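Local structure of NH(3)-dependent NAD(+) synthetase (Francisella tularensis subsp. holarctica LVS, 3FIU) at residues P92-E95 with A96-S100; P184-I187 with L188-P192. The protein belongs to the NAD synthase family of the HUP clan, with helices around a parallel beta sheet, and is modelled with AMP, pyrophosphate and magnesium. All blocks are in the same frame, centred on the assembly; numbering follows the deposited sequence. Where two conformers were deposited one is given.

Interaction 1 (P92-E95 with A96-S100); sequences PAYE and AFLAS
Tyr94 and Leu98 meet one turn apart on helix 91-100, the short helix that follows strand 84-87 at the edge of the parallel sheet. Leu98 lays CB over one face of the tyrosine ring in a CH-pi contact, 4.3 Å from the ring centroid and 24° off the ring normal, offset toward the rim rather than centred. Beyond CB, the leucine reaches the hydroxyl end of the ring: its CD2 branch comes to 3.4 Å from Tyr94 OH and 3.8 Å from Tyr94 CE1, while CD1 touches only the hydroxyl, at a longer distance. Four residues apart, the two leave the same side of the helix; with CG anti to the backbone N (chi1 172°) the tyrosine ring leans forward along the axis to meet the leucine. Beneath them runs regular i to i+4 alpha-helical bonding. Leu98 N donates to Tyr94 O at 2.7 Å with a nearly straight N-H, and the neighbouring bonds, Ala96 to Pro92, Phe97 to Ala93 and Ala99 to Glu95, carry the same pattern along the helix. Ser100 turns its hydroxyl back onto the main chain, where OG donates to Phe97 O at 2.6 Å, well to the side of the carbonyl direction (C=O...donor angle 124°). That OG is also hydrogen-bonded to Tyr127 OH of the second subunit, whose Tyr127 ring meets the ring of Phe97 with the two planes inclined to each other. Within its own chain, Tyr94 packs on Lys116, Gln120 and Leu123 of helix 113-135, while Phe97 touches Met126 of the second subunit.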
loop_
_atom_site.group_PDB
_atom_site.type_symbol
_atom_site.label_atom_id
_atom_site.label_comp_id
_atom_site.label_asym_id
_atom_site.label_seq_id
_atom_site.Cartn_x
_atom_site.Cartn_y
_atom_site.Cartn_z
ATOM N N PRO A 92 0.211 19.808 6.932
ATOM C CA PRO A 92 -1.143 19.839 7.551
ATOM C C PRO A 92 -1.781 18.464 7.722
ATOM O O PRO A 92 -2.302 18.131 8.801
ATOM C CB PRO A 92 -1.976 20.675 6.555
ATOM C CG PRO A 92 -0.970 21.550 5.901
ATOM C CD PRO A 92 0.308 20.735 5.787
ATOM N N ALA A 93 -1.761 17.675 6.657
ATOM C CA ALA A 93 -2.298 16.324 6.705
ATOM C C ALA A 93 -1.507 15.451 7.690
ATOM O O ALA A 93 -2.105 14.690 8.499
ATOM C CB ALA A 93 -2.292 15.725 5.322
ATOM N N TYR A 94 -0.180 15.584 7.661
ATOM C CA TYR A 94 0.657 14.764 8.555
ATOM C C TYR A 94 0.359 15.115 10.043
ATOM O O TYR A 94 0.203 14.231 10.886
ATOM C CB TYR A 94 2.177 14.872 8.219
ATOM C CG TYR A 94 2.987 14.186 9.275
ATOM C CD1 TYR A 94 3.670 14.922 10.253
ATOM C CD2 TYR A 94 2.969 12.795 9.387
ATOM C CE1 TYR A 94 4.347 14.271 11.279
ATOM C CE2 TYR A 94 3.639 12.147 10.407
ATOM C CZ TYR A 94 4.326 12.889 11.347
ATOM O OH TYR A 94 4.988 12.209 12.357
ATOM N N GLU A 95 0.274 16.406 10.357
ATOM C CA GLU A 95 0.004 16.841 11.731
ATOM C C GLU A 95 -1.367 16.371 12.231
ATOM O O GLU A 95 -1.482 15.921 13.371
ATOM C CB GLU A 95 0.203 18.358 11.879
ATOM C CG GLU A 95 1.668 18.774 12.032
ATOM C CD GLU A 95 2.081 18.855 13.483
ATOM O OE1 GLU A 95 2.791 17.942 13.960
ATOM O OE2 GLU A 95 1.655 19.824 14.153
ATOM N N ALA A 96 -2.383 16.432 11.370
ATOM C CA ALA A 96 -3.714 15.945 11.773
ATOM C C ALA A 96 -3.598 14.433 12.029
ATOM O O ALA A 96 -4.095 13.896 13.033
ATOM C CB ALA A 96 -4.751 16.239 10.689
ATOM N N PHE A 97 -2.899 13.743 11.145
ATOM C CA PHE A 97 -2.777 12.299 11.330
ATOM C C PHE A 97 -2.031 11.992 12.641
ATOM O O PHE A 97 -2.519 11.247 13.507
ATOM C CB PHE A 97 -2.082 11.640 10.140
ATOM C CG PHE A 97 -1.836 10.176 10.341
ATOM C CD1 PHE A 97 -2.879 9.237 10.184
ATOM C CD2 PHE A 97 -0.575 9.731 10.736
ATOM C CE1 PHE A 97 -2.644 7.845 10.375
ATOM C CE2 PHE A 97 -0.328 8.369 10.945
ATOM C CZ PHE A 97 -1.369 7.415 10.752
ATOM N N LEU A 98 -0.856 12.580 12.790
ATOM C CA LEU A 98 -0.029 12.291 13.964
ATOM C C LEU A 98 -0.770 12.625 15.276
ATOM O O LEU A 98 -0.838 11.787 16.174
ATOM C CB LEU A 98 1.310 13.039 13.858
ATOM C CG LEU A 98 2.245 12.864 15.075
ATOM C CD1 LEU A 98 2.681 11.403 15.211
ATOM C CD2 LEU A 98 3.459 13.785 14.937
ATOM N N ALA A 99 -1.333 13.831 15.378
ATOM C CA ALA A 99 -2.103 14.207 16.569
ATOM C C ALA A 99 -3.151 13.106 16.885
ATOM O O ALA A 99 -3.271 12.663 18.020
ATOM C CB ALA A 99 -2.796 15.584 16.379
ATOM N N SER A 100 -3.849 12.638 15.855
ATOM C CA SER A 100 -4.918 11.656 16.054
ATOM C C SER A 100 -4.494 10.261 16.528
ATOM O O SER A 100 -5.341 9.484 17.000
ATOM C CB SER A 100 -5.768 11.541 14.793
ATOM O OG SER A 100 -5.075 10.834 13.786
#

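Interaction 2 (P184-I187 with L188-P192). With POP (pyrophosphate 2-), chain H.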
loop_
_atom_site.group_PDB
_atom_site.type_symbol
_atom_site.label_atom_id
_atom_site.label_comp_id
_atom_site.label_asym_id
_atom_site.label_seq_id
_atom_site.Cartn_x
_atom_site.Cartn_y
_atom_site.Cartn_z
ATOM N N PRO A 184 20.142 17.581 -13.537
ATOM C CA PRO A 184 20.991 18.622 -12.939
ATOM C C PRO A 184 22.098 18.130 -12.011
ATOM O O PRO A 184 21.912 17.236 -11.155
ATOM C CB PRO A 184 19.997 19.480 -12.176
ATOM C CG PRO A 184 18.803 19.410 -13.043
ATOM C CD PRO A 184 18.718 17.948 -13.418
ATOM N N LYS A 185 23.255 18.754 -12.194
ATOM C CA LYS A 185 24.466 18.421 -11.452
ATOM C C LYS A 185 24.304 18.224 -9.945
ATOM O O LYS A 185 24.879 17.278 -9.399
ATOM C CB LYS A 185 25.527 19.489 -11.736
ATOM C CG LYS A 185 26.827 19.284 -10.995
ATOM C CD LYS A 185 27.867 20.324 -11.425
ATOM C CE LYS A 185 29.150 20.235 -10.581
ATOM N NZ LYS A 185 29.788 18.877 -10.705
ATOM N N ASN A 186 23.582 19.117 -9.248
ATOM C CA ASN A 186 23.422 18.929 -7.794
ATOM C C ASN A 186 22.730 17.632 -7.400
ATOM O O ASN A 186 23.034 17.059 -6.344
ATOM C CB ASN A 186 22.718 20.088 -7.096
ATOM C CG ASN A 186 23.009 20.100 -5.616
ATOM O OD1 ASN A 186 24.167 20.147 -5.215
ATOM N ND2 ASN A 186 21.984 19.991 -4.800
ATOM N N ILE A 187 21.824 17.170 -8.256
ATOM C CA ILE A 187 21.130 15.887 -8.023
ATOM C C ILE A 187 22.115 14.734 -8.236
ATOM O O ILE A 187 22.159 13.795 -7.432
ATOM C CB ILE A 187 19.918 15.768 -8.936
ATOM C CG1 ILE A 187 18.905 16.887 -8.566
ATOM C CG2 ILE A 187 19.258 14.353 -8.840
ATOM C CD1 ILE A 187 17.707 16.959 -9.531
ATOM N N LEU A 188 22.916 14.826 -9.302
ATOM C CA LEU A 188 23.995 13.852 -9.547
ATOM C C LEU A 188 24.966 13.751 -8.371
ATOM O O LEU A 188 25.419 12.673 -8.038
ATOM C CB LEU A 188 24.774 14.193 -10.836
ATOM C CG LEU A 188 24.028 14.085 -12.191
ATOM C CD1 LEU A 188 24.934 14.452 -13.367
ATOM C CD2 LEU A 188 23.406 12.693 -12.405
ATOM N N ASP A 189 25.293 14.890 -7.768
ATOM C CA ASP A 189 26.397 14.962 -6.808
ATOM C C ASP A 189 26.002 14.786 -5.354
ATOM O O ASP A 189 26.879 14.520 -4.516
ATOM C CB ASP A 189 27.147 16.301 -6.950
ATOM C CG ASP A 189 27.869 16.433 -8.277
ATOM O OD1 ASP A 189 27.915 15.458 -9.056
ATOM O OD2 ASP A 189 28.378 17.538 -8.564
ATOM N N LYS A 190 24.718 14.965 -5.040
ATOM C CA LYS A 190 24.274 14.973 -3.642
ATOM C C LYS A 190 24.270 13.566 -3.059
ATOM O O LYS A 190 24.218 12.589 -3.793
ATOM C CB LYS A 190 22.914 15.661 -3.445
ATOM C CG LYS A 190 21.701 14.914 -3.962
ATOM C CD LYS A 190 20.334 15.564 -3.473
ATOM C CE LYS A 190 20.121 16.976 -4.015
ATOM N NZ LYS A 190 18.676 17.412 -4.029
ATOM N N ALA A 191 24.357 13.487 -1.737
ATOM C CA ALA A 191 24.218 12.215 -1.026
ATOM C C ALA A 191 22.782 11.672 -1.123
ATOM O O ALA A 191 21.831 12.404 -0.780
ATOM C CB ALA A 191 24.593 12.415 0.471
ATOM N N PRO A 192 22.607 10.406 -1.581
ATOM C CA PRO A 192 21.311 9.712 -1.462
ATOM C C PRO A 192 20.773 9.788 -0.030
ATOM O O PRO A 192 21.516 9.570 0.932
ATOM C CB PRO A 192 21.660 8.264 -1.842
ATOM C CG PRO A 192 22.772 8.424 -2.853
ATOM C CD PRO A 192 23.607 9.552 -2.257
HETATM P P1 POP H . 15.267 9.579 -4.465
HETATM O O1 POP H . 14.864 10.219 -5.771
HETATM O O2 POP H . 14.652 8.217 -4.311
HETATM O O3 POP H . 14.938 10.413 -3.237
HETATM O O POP H . 16.870 9.327 -4.521
HETATM P P2 POP H . 17.699 8.702 -3.288
HETATM O O4 POP H . 17.209 7.289 -3.015
HETATM O O5 POP H . 19.088 8.670 -3.859
HETATM O O6 POP H . 17.658 9.562 -2.049
HETATM O O HOH W 1 22.200 11.846 -5.592
#
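Charge pairing joins Lys185 and Asp189 across one turn of helix 185-189: Lys185 NZ donates to the syn lone pair of Asp189 OD2 at 2.9 Å in a salt bridge. The lysine is extended with CG anti to its backbone N (chi1 178°) and bends only at chi4, so its aliphatic part also passes the carboxylate, CG lying 3.4 Å from the same OD2. Among the backbone bonds, Leu188 N to Pro184 O is fairly straight at 164°, Asp189 N to Lys185 O is more bent, and Lys190 N to Asn186 O is weak at 126°, as the chain leaves helical geometry at Lys190. A water sits 2.7 Å from Ile187 O and 2.8 Å from Lys190 O, linking the two carbonyls. In van der Waals contact, the Lys190 side chain crosses that of Asn186 at about a right angle, CE 3.6 Å from ND2. Both polar ends reach helix 68-81: Asn186 ND2 bonds Asp73, and Lys190 NZ forms salt bridges with Asp70 and Asp73. Pro184 holds the N-cap position of this short helix, whose following loop carries Pro192, CB 3.3 Å from pyrophosphate O5, into the wall of the pyrophosphate pocket.

Interaction 1 comes first along the chain, on helix 91-100, and interaction 2 follows on helix 185-189 and the loop after it. Their centres lie 31 Å apart and their nearest atoms about 20 Å apart, without touching, yet both belong to the same NAD synthase fold. Between them in sequence come helix 113-135 and strand 137-139, the edge strand opposite 84-87 in the four-stranded parallel sheet. One side of 92-100, with Ala96, Phe97 and Ser100, meets the second subunit, whereas no other protein chain touches 184-192, which leads into the pyrophosphate pocket. One contact thus belongs to the dimer interface and the other to the ligand site of a single subunit.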